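Local coordinates for FACT-Spt16 (Cicer arietinum, PDB 5CE6), which is the Spt16 subunit of the histone chaperone complex FACT and probably binds histones H3-H4 through its N-terminal domain, at residues A[334-339]-A[427-432]. Sequence-based numbering, arbitrary orientation.
Sequences KAQEAV and LLLADT
Gln336 reaches from helix 323-342 onto strand 424-435 and meets Leu429 and Asp431 there. Helix 334-339 and strand 427-432 run roughly parallel, at 28°, with their axes 9.4 Å apart. On either side of Gln336 in sequence, Ala335 and Val339 pack on strand 403-414, at Leu408 and Val406, and on Val359 and Ala356 of helix 349-363. Gln336 itself turns to strand 427-432. With CG anti to the backbone N (chi1 -166°) and a bend at chi2, its amide lies across the side chains of Leu429 and Asp431. The amide carbon CD rests 3.9 Å from CB of Leu429. OE1 lies 4.1 Å from Leu429 CD1, a loose van der Waals contact of a polar oxygen with a methyl group. Leu429 also packs on Leu333 and Tyr329, one and two turns back on the same helix. At the amide end, NE2 of Gln336 donates to OD2 of Asp431 at 3.0 Å. The bond is nearly straight, 168° at the hydrogen, and OD2 lies close to the amide plane. It uses the anti lone pair of OD2. Lys449 NZ joins the same pair, hydrogen-bonded to Gln336 OE1 and salt-bridged to Asp431 OD2, while OD1 is held by Arg315 and Thr444. An alanine in place of Gln336 would probably open a gap over Leu429 and leave Asp431 OD2 without its amide donor. Both segments belong to the M24 metallopeptidase-like, or pita-bread, part of the chain, where this helix lies against the antiparallel sheet. The contact thus joins helix to sheet by one buried polar side chain rather than by apolar packing alone. The amide and two basic residues surround a buried carboxylate, which would be expected to favour its charged form.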
ATOM      1  N   LYS A 334      -2.634 -22.995   4.975  1.00 15.11           N
ATOM      2  CA  LYS A 334      -1.772 -23.332   6.108  1.00 14.11           C
ATOM      3  C   LYS A 334      -0.494 -22.489   6.049  1.00 15.22           C
ATOM      4  O   LYS A 334       0.010 -22.026   7.076  1.00 13.13           O
ATOM      5  CB  LYS A 334      -1.463 -24.835   6.085  1.00 13.02           C
ATOM      6  CG  LYS A 334      -0.638 -25.354   7.244  1.00 18.05           C
ATOM      7  CD  LYS A 334      -0.502 -26.876   7.120  1.00 20.95           C
ATOM      8  CE  LYS A 334       0.426 -27.457   8.172  1.00 31.49           C
ATOM      9  NZ  LYS A 334       0.465 -28.950   8.057  1.00 32.72           N
ATOM     10  N   ALA A 335       0.009 -22.268   4.838  1.00 11.96           N
ATOM     11  CA  ALA A 335       1.202 -21.446   4.660  1.00 11.65           C
ATOM     12  C   ALA A 335       0.937 -19.986   5.004  1.00 10.58           C
ATOM     13  O   ALA A 335       1.766 -19.329   5.645  1.00 12.55           O
ATOM     14  CB  ALA A 335       1.741 -21.577   3.244  1.00 13.18           C
ATOM     15  N   GLN A 336      -0.207 -19.465   4.561  1.00 10.24           N
ATOM     16  CA  GLN A 336      -0.555 -18.079   4.865  1.00 10.89           C
ATOM     17  C   GLN A 336      -0.717 -17.882   6.366  1.00 13.35           C
ATOM     18  O   GLN A 336      -0.275 -16.877   6.924  1.00 12.92           O
ATOM     19  CB  GLN A 336      -1.845 -17.658   4.152  1.00 10.12           C
ATOM     20  CG  GLN A 336      -2.056 -16.116   4.154  1.00 11.68           C
ATOM     21  CD  GLN A 336      -3.481 -15.699   4.487  1.00 12.75           C
ATOM     22  OE1 GLN A 336      -4.284 -16.502   4.954  1.00 12.27           O
ATOM     23  NE2 GLN A 336      -3.795 -14.422   4.255  1.00  9.56           N
ATOM     24  N   GLU A 337      -1.367 -18.839   7.018  1.00 12.31           N
ATOM     25  CA  GLU A 337      -1.549 -18.772   8.469  1.00 15.32           C
ATOM     26  C   GLU A 337      -0.203 -18.817   9.184  1.00 16.08           C
ATOM     27  O   GLU A 337      -0.045 -18.219  10.251  1.00 14.32           O
ATOM     28  CB  GLU A 337      -2.415 -19.931   8.968  1.00 17.90           C
ATOM     29  CG  GLU A 337      -3.878 -19.873   8.552  1.00 20.24           C
ATOM     30  CD  GLU A 337      -4.600 -21.205   8.781  1.00 27.68           C
ATOM     31  OE1 GLU A 337      -3.941 -22.273   8.775  1.00 32.40           O
ATOM     32  OE2 GLU A 337      -5.832 -21.182   8.964  1.00 23.23           O
ATOM     33  N   ALA A 338       0.759 -19.534   8.605  1.00 14.52           N
ATOM     34  CA  ALA A 338       2.092 -19.639   9.200  1.00 12.70           C
ATOM     35  C   ALA A 338       2.839 -18.310   9.119  1.00 12.50           C
ATOM     36  O   ALA A 338       3.572 -17.943  10.045  1.00 14.98           O
ATOM     37  CB  ALA A 338       2.908 -20.773   8.548  1.00 15.52           C
ATOM     38  N   VAL A 339       2.664 -17.588   8.012  1.00 13.36           N
ATOM     39  CA  VAL A 339       3.240 -16.255   7.914  1.00 10.36           C
ATOM     40  C   VAL A 339       2.642 -15.363   8.983  1.00 15.70           C
ATOM     41  O   VAL A 339       3.368 -14.674   9.708  1.00 14.15           O
ATOM     42  CB  VAL A 339       3.012 -15.625   6.528  1.00 10.56           C
ATOM     43  CG1 VAL A 339       3.583 -14.217   6.483  1.00 13.18           C
ATOM     44  CG2 VAL A 339       3.678 -16.480   5.466  1.00 10.44           C
ATOM     45  N   LEU A 427      -3.647 -19.557  -7.218  1.00 10.96           N
ATOM     46  CA  LEU A 427      -4.454 -19.375  -6.006  1.00  9.67           C
ATOM     47  C   LEU A 427      -3.879 -18.217  -5.221  1.00  9.10           C
ATOM     48  O   LEU A 427      -2.667 -17.999  -5.253  1.00  9.17           O
ATOM     49  CB  LEU A 427      -4.408 -20.622  -5.119  1.00 10.02           C
ATOM     50  CG  LEU A 427      -4.807 -21.956  -5.752  1.00 10.72           C
ATOM     51  CD1 LEU A 427      -4.426 -23.108  -4.817  1.00 11.13           C
ATOM     52  CD2 LEU A 427      -6.271 -22.005  -6.062  1.00 11.57           C
ATOM     53  N   LEU A 428      -4.731 -17.510  -4.487  1.00  8.76           N
ATOM     54  CA  LEU A 428      -4.301 -16.327  -3.733  1.00  8.28           C
ATOM     55  C   LEU A 428      -5.106 -16.131  -2.457  1.00  8.16           C
ATOM     56  O   LEU A 428      -6.345 -16.231  -2.464  1.00  9.18           O
ATOM     57  CB  LEU A 428      -4.423 -15.085  -4.627  1.00  9.31           C
ATOM     58  CG  LEU A 428      -4.028 -13.765  -3.960  1.00 11.56           C
ATOM     59  CD1 LEU A 428      -2.535 -13.764  -3.660  1.00 10.74           C
ATOM     60  CD2 LEU A 428      -4.389 -12.619  -4.893  1.00 10.36           C
ATOM     61  N   LEU A 429      -4.403 -15.851  -1.361  1.00  8.81           N
ATOM     62  CA  LEU A 429      -5.034 -15.479  -0.102  1.00  7.92           C
ATOM     63  C   LEU A 429      -4.374 -14.217   0.420  1.00  9.54           C
ATOM     64  O   LEU A 429      -3.147 -14.129   0.464  1.00  9.34           O
ATOM     65  CB  LEU A 429      -4.893 -16.593   0.939  1.00  8.32           C
ATOM     66  CG  LEU A 429      -5.804 -17.803   0.770  1.00 10.37           C
ATOM     67  CD1 LEU A 429      -5.442 -18.860   1.807  1.00  9.40           C
ATOM     68  CD2 LEU A 429      -7.253 -17.378   0.952  1.00 10.53           C
ATOM     69  N   ALA A 430      -5.176 -13.237   0.819  1.00  7.76           N
ATOM     70  CA  ALA A 430      -4.615 -12.036   1.437  1.00  7.31           C
ATOM     71  C   ALA A 430      -5.473 -11.564   2.582  1.00  8.47           C
ATOM     72  O   ALA A 430      -6.705 -11.607   2.512  1.00  7.53           O
ATOM     73  CB  ALA A 430      -4.435 -10.907   0.416  1.00  6.89           C
ATOM     74  N   ASP A 431      -4.804 -11.095   3.630  1.00  9.80           N
ATOM     75  CA  ASP A 431      -5.482 -10.415   4.730  1.00  7.45           C
ATOM     76  C   ASP A 431      -4.690  -9.217   5.209  1.00  8.20           C
ATOM     77  O   ASP A 431      -3.486  -9.127   4.967  1.00 11.33           O
ATOM     78  CB  ASP A 431      -5.670 -11.364   5.913  1.00  8.16           C
ATOM     79  CG  ASP A 431      -6.768 -12.370   5.683  1.00  9.69           C
ATOM     80  OD1 ASP A 431      -7.949 -12.019   5.890  1.00 11.35           O
ATOM     81  OD2 ASP A 431      -6.455 -13.501   5.291  1.00 14.17           O
ATOM     82  N   THR A 432      -5.363  -8.318   5.934  1.00  7.49           N
ATOM     83  CA  THR A 432      -4.683  -7.175   6.564  1.00  9.17           C
ATOM     84  C   THR A 432      -4.526  -7.478   8.041  1.00  9.69           C
ATOM     85  O   THR A 432      -5.488  -7.858   8.710  1.00  9.61           O
ATOM     86  CB  THR A 432      -5.459  -5.874   6.379  1.00 12.15           C
ATOM     87  OG1 THR A 432      -5.641  -5.657   4.980  1.00  9.36           O
ATOM     88  CG2 THR A 432      -4.684  -4.698   6.957  1.00 11.22           C
TER